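DNA methyltransferase (Nicotiana tabacum, PDB 4ONQ) probably methylates cytosine in DNA at carbon 5, using S-adenosyl-L-methionine as methyl donor, its catalytic domain here holding the inhibitor sinefungin. Local coordinates at residues A[28-42]-A[54-66]. The protein carries 5 engineered substitutions. Residues are numbered along the deposited sequence; the frame is centred on the assembly and turned at random.
Sequences RTLPSQAVGPPFFYY and DTISSSLYDIEPE. Engineered in segment 28-42: Ser32 (natural residue Glu). Engineered in segment 54-66: Ser58 (natural residue Arg), Ser59 (natural residue Phe).
Phe40 and Ile63 approach from opposite directions, with Phe40 CZ 3.5 Å from Ile63 CD1. That same methyl meets Ala34 CB at 3.6 Å and Leu30 CD1 at 3.8 Å, so one isoleucine branch joins the strand and the preceding loop. Tyr61 turns its edge toward the face of Phe40 in an offset edge-to-face pair, the planes 61° apart. At the CE1 corner of the ring, Leu60 CD1 sits obliquely, 4.0 Å from Phe40 CE1, and also packs against Tyr42 CB. With CG between the backbone N and the carbonyl carbon (chi1 77°), the Phe40 ring extends toward Leu60, Tyr61 and Ile63. Replacing Phe40 by an alanine would remove the face that the Tyr61 edge meets and is likely to open a gap between the Ile63 methyl and Leu60. Strand 39-45 belongs to the mixed sheet of a Rossmann-like class I methyltransferase fold, parallel to 309-312 and antiparallel to 79-84. No hydrogen bond links the two segments; a type I' turn after helix 50-59, closed by the Ile63 N to Leu60 O bond (3.3 Å), presents Leu60, Tyr61 and Ile63. Helix 337-352 also packs on Phe40, through Tyr341 and Leu345, and its Lys349 makes a cation-pi contact with Tyr61.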
ATOM      1  N   ARG A  28      -7.702  22.045   0.737  1.00 98.23           N
ATOM      2  CA  ARG A  28      -7.830  21.643   2.119  1.00 91.28           C
ATOM      3  C   ARG A  28      -7.133  22.683   2.958  1.00 97.28           C
ATOM      4  O   ARG A  28      -6.040  23.132   2.615  1.00102.94           O
ATOM      5  CB  ARG A  28      -7.216  20.265   2.360  1.00 77.56           C
ATOM      6  CG  ARG A  28      -7.203  19.875   3.827  1.00 72.58           C
ATOM      7  CD  ARG A  28      -6.625  18.493   4.047  1.00 70.65           C
ATOM      8  NE  ARG A  28      -5.188  18.437   3.797  1.00 69.82           N
ATOM      9  CZ  ARG A  28      -4.440  17.365   4.036  1.00 68.26           C
ATOM     10  NH1 ARG A  28      -4.999  16.273   4.540  1.00 67.42           N
ATOM     11  NH2 ARG A  28      -3.138  17.384   3.783  1.00 68.09           N
ATOM     12  N   THR A  29      -7.750  23.026   4.061  1.00 91.60           N
ATOM     13  CA  THR A  29      -7.131  23.932   4.979  1.00 95.45           C
ATOM     14  C   THR A  29      -6.740  23.163   6.231  1.00 94.69           C
ATOM     15  O   THR A  29      -7.567  22.635   6.946  1.00 89.01           O
ATOM     16  CB  THR A  29      -8.032  25.146   5.248  1.00102.97           C
ATOM     17  OG1 THR A  29      -7.764  26.158   4.266  1.00105.22           O
ATOM     18  CG2 THR A  29      -7.758  25.732   6.598  1.00100.17           C
ATOM     19  N   LEU A  30      -5.446  23.069   6.446  1.00101.86           N
ATOM     20  CA  LEU A  30      -4.937  22.328   7.587  1.00 99.21           C
ATOM     21  C   LEU A  30      -5.203  23.071   8.884  1.00101.88           C
ATOM     22  O   LEU A  30      -4.942  24.274   8.982  1.00 95.46           O
ATOM     23  CB  LEU A  30      -3.433  22.079   7.446  1.00 88.24           C
ATOM     24  CG  LEU A  30      -3.001  20.702   6.941  1.00 84.09           C
ATOM     25  CD1 LEU A  30      -3.862  19.619   7.570  1.00 78.35           C
ATOM     26  CD2 LEU A  30      -3.037  20.624   5.424  1.00 89.13           C
ATOM     27  N   PRO A  31      -5.759  22.361   9.875  1.00100.62           N
ATOM     28  CA  PRO A  31      -5.788  22.866  11.250  1.00 98.26           C
ATOM     29  C   PRO A  31      -4.403  23.357  11.661  1.00 94.06           C
ATOM     30  O   PRO A  31      -3.415  22.735  11.281  1.00 95.11           O
ATOM     31  CB  PRO A  31      -6.179  21.633  12.062  1.00100.60           C
ATOM     32  CG  PRO A  31      -6.932  20.737  11.086  1.00 94.88           C
ATOM     33  CD  PRO A  31      -6.661  21.211   9.684  1.00 94.90           C
ATOM     34  N   SER A  32      -4.332  24.464  12.393  1.00 92.84           N
ATOM     35  CA  SER A  32      -3.056  25.104  12.722  1.00 88.08           C
ATOM     36  C   SER A  32      -2.070  24.172  13.416  1.00 86.30           C
ATOM     37  O   SER A  32      -0.869  24.232  13.172  1.00 87.57           O
ATOM     38  CB  SER A  32      -3.297  26.342  13.593  1.00 94.19           C
ATOM     39  OG  SER A  32      -2.082  26.899  14.066  1.00 96.89           O
ATOM     40  N   GLN A  33      -2.584  23.326  14.298  1.00 87.43           N
ATOM     41  CA  GLN A  33      -1.746  22.404  15.060  1.00 89.02           C
ATOM     42  C   GLN A  33      -1.270  21.244  14.190  1.00 82.09           C
ATOM     43  O   GLN A  33      -0.251  20.611  14.470  1.00 77.01           O
ATOM     44  CB  GLN A  33      -2.502  21.872  16.285  1.00111.35           C
ATOM     45  CG  GLN A  33      -3.665  20.923  15.973  1.00115.56           C
ATOM     46  CD  GLN A  33      -4.920  21.630  15.477  1.00119.33           C
ATOM     47  OE1 GLN A  33      -4.859  22.731  14.930  1.00119.65           O
ATOM     48  NE2 GLN A  33      -6.070  20.991  15.668  1.00118.66           N
ATOM     49  N   ALA A  34      -2.017  20.982  13.124  1.00 84.29           N
ATOM     50  CA  ALA A  34      -1.725  19.874  12.228  1.00 82.43           C
ATOM     51  C   ALA A  34      -0.546  20.172  11.306  1.00 75.43           C
ATOM     52  O   ALA A  34      -0.005  19.268  10.671  1.00 75.09           O
ATOM     53  CB  ALA A  34      -2.962  19.517  11.414  1.00 96.51           C
ATOM     54  N   VAL A  35      -0.144  21.438  11.237  1.00 83.18           N
ATOM     55  CA  VAL A  35       0.936  21.844  10.341  1.00 87.44           C
ATOM     56  C   VAL A  35       2.303  21.653  10.997  1.00 91.73           C
ATOM     57  O   VAL A  35       2.454  20.852  11.919  1.00 81.90           O
ATOM     58  CB  VAL A  35       0.778  23.312   9.878  1.00 76.84           C
ATOM     59  CG1 VAL A  35       1.107  24.272  11.015  1.00 89.78           C
ATOM     60  CG2 VAL A  35       1.685  23.594   8.701  1.00 76.70           C
ATOM     61  N   GLY A  36       3.297  22.391  10.510  1.00116.60           N
ATOM     62  CA  GLY A  36       4.645  22.316  11.038  1.00114.92           C
ATOM     63  C   GLY A  36       5.315  20.995  10.725  1.00111.51           C
ATOM     64  O   GLY A  36       4.650  20.021  10.374  1.00111.02           O
ATOM     65  N   PRO A  37       6.649  20.960  10.831  1.00 95.31           N
ATOM     66  CA  PRO A  37       7.414  19.716  10.709  1.00 86.86           C
ATOM     67  C   PRO A  37       7.191  18.843  11.936  1.00 85.57           C
ATOM     68  O   PRO A  37       7.046  19.375  13.037  1.00 99.17           O
ATOM     69  CB  PRO A  37       8.868  20.201  10.673  1.00 75.19           C
ATOM     70  CG  PRO A  37       8.793  21.645  10.307  1.00 75.39           C
ATOM     71  CD  PRO A  37       7.526  22.136  10.925  1.00 78.13           C
ATOM     72  N   PRO A  38       7.174  17.513  11.760  1.00 70.04           N
ATOM     73  CA  PRO A  38       7.425  16.796  10.509  1.00 57.49           C
ATOM     74  C   PRO A  38       6.162  16.628   9.681  1.00 57.73           C
ATOM     75  O   PRO A  38       5.072  16.973  10.143  1.00 53.01           O
ATOM     76  CB  PRO A  38       7.850  15.421  11.006  1.00 56.33           C
ATOM     77  CG  PRO A  38       6.987  15.218  12.206  1.00 58.25           C
ATOM     78  CD  PRO A  38       6.875  16.581  12.863  1.00 68.41           C
ATOM     79  N   PHE A  39       6.317  16.108   8.466  1.00 45.20           N
ATOM     80  CA  PHE A  39       5.178  15.651   7.683  1.00 54.68           C
ATOM     81  C   PHE A  39       4.800  14.266   8.175  1.00 54.85           C
ATOM     82  O   PHE A  39       5.671  13.468   8.518  1.00 53.24           O
ATOM     83  CB  PHE A  39       5.522  15.594   6.196  1.00 44.36           C
ATOM     84  CG  PHE A  39       5.513  16.933   5.521  1.00 46.12           C
ATOM     85  CD1 PHE A  39       4.323  17.609   5.317  1.00 47.28           C
ATOM     86  CD2 PHE A  39       6.693  17.513   5.081  1.00 46.89           C
ATOM     87  CE1 PHE A  39       4.306  18.840   4.688  1.00 49.20           C
ATOM     88  CE2 PHE A  39       6.683  18.746   4.453  1.00 51.28           C
ATOM     89  CZ  PHE A  39       5.488  19.409   4.257  1.00 49.97           C
ATOM     90  N   PHE A  40       3.507  13.972   8.233  1.00 43.15           N
ATOM     91  CA  PHE A  40       3.098  12.633   8.628  1.00 48.43           C
ATOM     92  C   PHE A  40       2.067  12.047   7.683  1.00 50.31           C
ATOM     93  O   PHE A  40       1.273  12.769   7.081  1.00 51.20           O
ATOM     94  CB  PHE A  40       2.628  12.575  10.086  1.00 47.53           C
ATOM     95  CG  PHE A  40       1.247  13.116  10.312  1.00 51.79           C
ATOM     96  CD1 PHE A  40       0.137  12.287  10.217  1.00 51.28           C
ATOM     97  CD2 PHE A  40       1.057  14.444  10.655  1.00 54.71           C
ATOM     98  CE1 PHE A  40      -1.138  12.779  10.440  1.00 52.42           C
ATOM     99  CE2 PHE A  40      -0.220  14.943  10.880  1.00 61.05           C
ATOM    100  CZ  PHE A  40      -1.317  14.107  10.774  1.00 54.57           C
ATOM    101  N   TYR A  41       2.094  10.727   7.569  1.00 46.55           N
ATOM    102  CA  TYR A  41       1.256  10.007   6.633  1.00 43.94           C
ATOM    103  C   TYR A  41       0.796   8.731   7.321  1.00 47.67           C
ATOM    104  O   TYR A  41       1.610   7.875   7.660  1.00 41.04           O
ATOM    105  CB  TYR A  41       2.076   9.684   5.385  1.00 39.90           C
ATOM    106  CG  TYR A  41       1.303   9.141   4.207  1.00 39.17           C
ATOM    107  CD1 TYR A  41       0.652  10.001   3.314  1.00 39.36           C
ATOM    108  CD2 TYR A  41       1.256   7.765   3.963  1.00 39.40           C
ATOM    109  CE1 TYR A  41      -0.039   9.496   2.219  1.00 39.15           C
ATOM    110  CE2 TYR A  41       0.576   7.250   2.883  1.00 37.21           C
ATOM    111  CZ  TYR A  41      -0.071   8.111   2.015  1.00 40.82           C
ATOM    112  OH  TYR A  41      -0.735   7.575   0.936  1.00 37.87           O
ATOM    113  N   TYR A  42      -0.507   8.627   7.558  1.00 55.85           N
ATOM    114  CA  TYR A  42      -1.086   7.461   8.209  1.00 44.73           C
ATOM    115  C   TYR A  42      -2.096   6.779   7.297  1.00 46.60           C
ATOM    116  O   TYR A  42      -2.951   7.433   6.706  1.00 48.42           O
ATOM    117  CB  TYR A  42      -1.771   7.841   9.530  1.00 48.25           C
ATOM    118  CG  TYR A  42      -2.350   6.632  10.222  1.00 47.41           C
ATOM    119  CD1 TYR A  42      -1.523   5.741  10.890  1.00 47.83           C
ATOM    120  CD2 TYR A  42      -3.708   6.355  10.173  1.00 48.90           C
ATOM    121  CE1 TYR A  42      -2.030   4.622  11.502  1.00 53.60           C
ATOM    122  CE2 TYR A  42      -4.228   5.230  10.789  1.00 61.88           C
ATOM    123  CZ  TYR A  42      -3.381   4.365  11.452  1.00 57.80           C
ATOM    124  OH  TYR A  42      -3.869   3.235  12.073  1.00 55.15           O
ATOM    125  N   ASP A  54     -13.625   8.664  13.428  1.00 61.72           N
ATOM    126  CA  ASP A  54     -13.721   9.812  14.323  1.00 67.68           C
ATOM    127  C   ASP A  54     -12.566   9.823  15.331  1.00 73.18           C
ATOM    128  O   ASP A  54     -11.902  10.846  15.513  1.00 77.46           O
ATOM    129  CB  ASP A  54     -15.072   9.840  15.040  1.00 73.72           C
ATOM    130  CG  ASP A  54     -16.200  10.321  14.141  1.00 87.51           C
ATOM    131  OD1 ASP A  54     -15.913  11.011  13.137  1.00 80.41           O
ATOM    132  OD2 ASP A  54     -17.374  10.017  14.444  1.00 93.23           O
ATOM    133  N   THR A  55     -12.325   8.677  15.962  1.00 59.02           N
ATOM    134  CA  THR A  55     -11.230   8.519  16.917  1.00 65.85           C
ATOM    135  C   THR A  55      -9.872   8.823  16.291  1.00 70.74           C
ATOM    136  O   THR A  55      -9.057   9.549  16.866  1.00 72.14           O
ATOM    137  CB  THR A  55     -11.174   7.083  17.477  1.00 69.68           C
ATOM    138  OG1 THR A  55     -12.399   6.780  18.156  1.00 71.52           O
ATOM    139  CG2 THR A  55     -10.003   6.926  18.442  1.00 67.76           C
ATOM    140  N   ILE A  56      -9.633   8.251  15.114  1.00 66.54           N
ATOM    141  CA  ILE A  56      -8.373   8.445  14.405  1.00 58.98           C
ATOM    142  C   ILE A  56      -8.148   9.914  14.070  1.00 59.46           C
ATOM    143  O   ILE A  56      -7.049  10.436  14.268  1.00 78.00           O
ATOM    144  CB  ILE A  56      -8.303   7.585  13.124  1.00 54.86           C
ATOM    145  CG1 ILE A  56      -8.200   6.101  13.490  1.00 52.48           C
ATOM    146  CG2 ILE A  56      -7.117   7.995  12.267  1.00 47.87           C
ATOM    147  CD1 ILE A  56      -8.377   5.158  12.307  1.00 48.06           C
ATOM    148  N   SER A  57      -9.190  10.583  13.582  1.00 59.88           N
ATOM    149  CA  SER A  57      -9.098  12.011  13.289  1.00 61.90           C
ATOM    150  C   SER A  57      -8.799  12.831  14.541  1.00 67.12           C
ATOM    151  O   SER A  57      -7.909  13.680  14.532  1.00 70.46           O
ATOM    152  CB  SER A  57     -10.378  12.519  12.625  1.00 76.40           C
ATOM    153  OG  SER A  57     -10.522  11.990  11.319  1.00 80.58           O
ATOM    154  N   SER A  58      -9.540  12.575  15.616  1.00 72.12           N
ATOM    155  CA  SER A  58      -9.350  13.322  16.855  1.00 66.80           C
ATOM    156  C   SER A  58      -7.946  13.117  17.406  1.00 68.03           C
ATOM    157  O   SER A  58      -7.350  14.039  17.961  1.00 76.44           O
ATOM    158  CB  SER A  58     -10.394  12.927  17.905  1.00 70.89           C
ATOM    159  OG  SER A  58     -10.134  11.644  18.447  1.00 76.61           O
ATOM    160  N   SER A  59      -7.417  11.910  17.239  1.00 59.78           N
ATOM    161  CA  SER A  59      -6.082  11.597  17.730  1.00 65.66           C
ATOM    162  C   SER A  59      -5.011  12.250  16.863  1.00 69.16           C
ATOM    163  O   SER A  59      -3.909  12.537  17.332  1.00 70.16           O
ATOM    164  CB  SER A  59      -5.866  10.086  17.781  1.00 80.24           C
ATOM    165  OG  SER A  59      -6.765   9.474  18.686  1.00 86.23           O
ATOM    166  N   LEU A  60      -5.341  12.485  15.597  1.00 67.86           N
ATOM    167  CA  LEU A  60      -4.379  13.056  14.659  1.00 64.91           C
ATOM    168  C   LEU A  60      -4.752  14.474  14.245  1.00 63.07           C
ATOM    169  O   LEU A  60      -4.974  14.749  13.066  1.00 65.40           O
ATOM    170  CB  LEU A  60      -4.225  12.169  13.418  1.00 48.75           C
ATOM    171  CG  LEU A  60      -3.549  10.814  13.613  1.00 48.36           C
ATOM    172  CD1 LEU A  60      -3.470  10.058  12.294  1.00 45.53           C
ATOM    173  CD2 LEU A  60      -2.164  10.994  14.205  1.00 50.57           C
ATOM    174  N   TYR A  61      -4.835  15.360  15.230  1.00 64.25           N
ATOM    175  CA  TYR A  61      -4.926  16.795  14.984  1.00 58.92           C
ATOM    176  C   TYR A  61      -6.145  17.202  14.150  1.00 69.86           C
ATOM    177  O   TYR A  61      -6.089  18.166  13.384  1.00 77.30           O
ATOM    178  CB  TYR A  61      -3.616  17.282  14.359  1.00 68.14           C
ATOM    179  CG  TYR A  61      -2.411  16.652  15.029  1.00 71.66           C
ATOM    180  CD1 TYR A  61      -2.032  17.027  16.312  1.00 73.51           C
ATOM    181  CD2 TYR A  61      -1.674  15.661  14.396  1.00 72.08           C
ATOM    182  CE1 TYR A  61      -0.945  16.447  16.938  1.00 70.65           C
ATOM    183  CE2 TYR A  61      -0.584  15.072  15.015  1.00 70.81           C
ATOM    184  CZ  TYR A  61      -0.226  15.469  16.284  1.00 74.56           C
ATOM    185  OH  TYR A  61       0.858  14.889  16.901  1.00 78.23           O
ATOM    186  N   ASP A  62      -7.233  16.447  14.311  1.00 72.01           N
ATOM    187  CA  ASP A  62      -8.538  16.746  13.711  1.00 66.33           C
ATOM    188  C   ASP A  62      -8.620  16.594  12.193  1.00 72.84           C
ATOM    189  O   ASP A  62      -9.677  16.821  11.603  1.00 78.07           O
ATOM    190  CB  ASP A  62      -9.022  18.131  14.126  1.00 83.85           C
ATOM    191  CG  ASP A  62      -9.139  18.274  15.621  1.00 92.64           C
ATOM    192  OD1 ASP A  62      -9.623  17.322  16.268  1.00 80.56           O
ATOM    193  OD2 ASP A  62      -8.742  19.336  16.148  1.00106.09           O
ATOM    194  N   ILE A  63      -7.513  16.200  11.573  1.00 74.06           N
ATOM    195  CA  ILE A  63      -7.443  16.032  10.122  1.00 70.84           C
ATOM    196  C   ILE A  63      -8.479  15.033   9.583  1.00 71.55           C
ATOM    197  O   ILE A  63      -8.694  13.964  10.157  1.00 53.66           O
ATOM    198  CB  ILE A  63      -6.019  15.613   9.681  1.00 68.55           C
ATOM    199  CG1 ILE A  63      -4.995  16.647  10.162  1.00 62.57           C
ATOM    200  CG2 ILE A  63      -5.942  15.431   8.170  1.00 55.07           C
ATOM    201  CD1 ILE A  63      -3.598  16.426   9.619  1.00 59.52           C
ATOM    202  N   GLU A  64      -9.103  15.358   8.481  1.00 82.62           N
ATOM    203  CA  GLU A  64     -10.035  14.430   7.920  1.00 83.76           C
ATOM    204  C   GLU A  64      -9.321  13.560   6.933  1.00 81.12           C
ATOM    205  O   GLU A  64      -8.495  14.020   6.174  1.00 79.37           O
ATOM    206  CB  GLU A  64     -11.143  15.151   7.192  1.00106.25           C
ATOM    207  CG  GLU A  64     -12.123  15.871   8.029  1.00129.68           C
ATOM    208  CD  GLU A  64     -12.750  16.996   7.251  1.00157.25           C
ATOM    209  OE1 GLU A  64     -12.259  17.276   6.143  1.00165.31           O
ATOM    210  OE2 GLU A  64     -13.725  17.602   7.729  1.00169.20           O
ATOM    211  N   PRO A  65      -9.678  12.300   6.919  1.00 60.22           N
ATOM    212  CA  PRO A  65      -8.973  11.350   6.061  1.00 53.96           C
ATOM    213  C   PRO A  65      -9.262  11.615   4.602  1.00 56.28           C
ATOM    214  O   PRO A  65     -10.291  12.208   4.272  1.00 56.46           O
ATOM    215  CB  PRO A  65      -9.568  10.000   6.472  1.00 54.19           C
ATOM    216  CG  PRO A  65     -10.907  10.332   7.005  1.00 56.28           C
ATOM    217  CD  PRO A  65     -10.736  11.649   7.706  1.00 57.79           C
ATOM    218  N   GLU A  66      -8.340  11.190   3.749  1.00 52.41           N
ATOM    219  CA  GLU A  66      -8.516  11.246   2.311  1.00 50.13           C
ATOM    220  C   GLU A  66      -8.728   9.819   1.843  1.00 50.52           C
ATOM    221  O   GLU A  66      -7.823   8.984   1.925  1.00 53.44           O
ATOM    222  CB  GLU A  66      -7.283  11.861   1.643  1.00 46.95           C
ATOM    223  CG  GLU A  66      -7.311  11.799   0.124  1.00 51.02           C
ATOM    224  CD  GLU A  66      -6.109  12.463  -0.533  1.00 57.21           C
ATOM    225  OE1 GLU A  66      -5.065  12.635   0.136  1.00 57.95           O
ATOM    226  OE2 GLU A  66      -6.216  12.818  -1.729  1.00 55.78           O
TER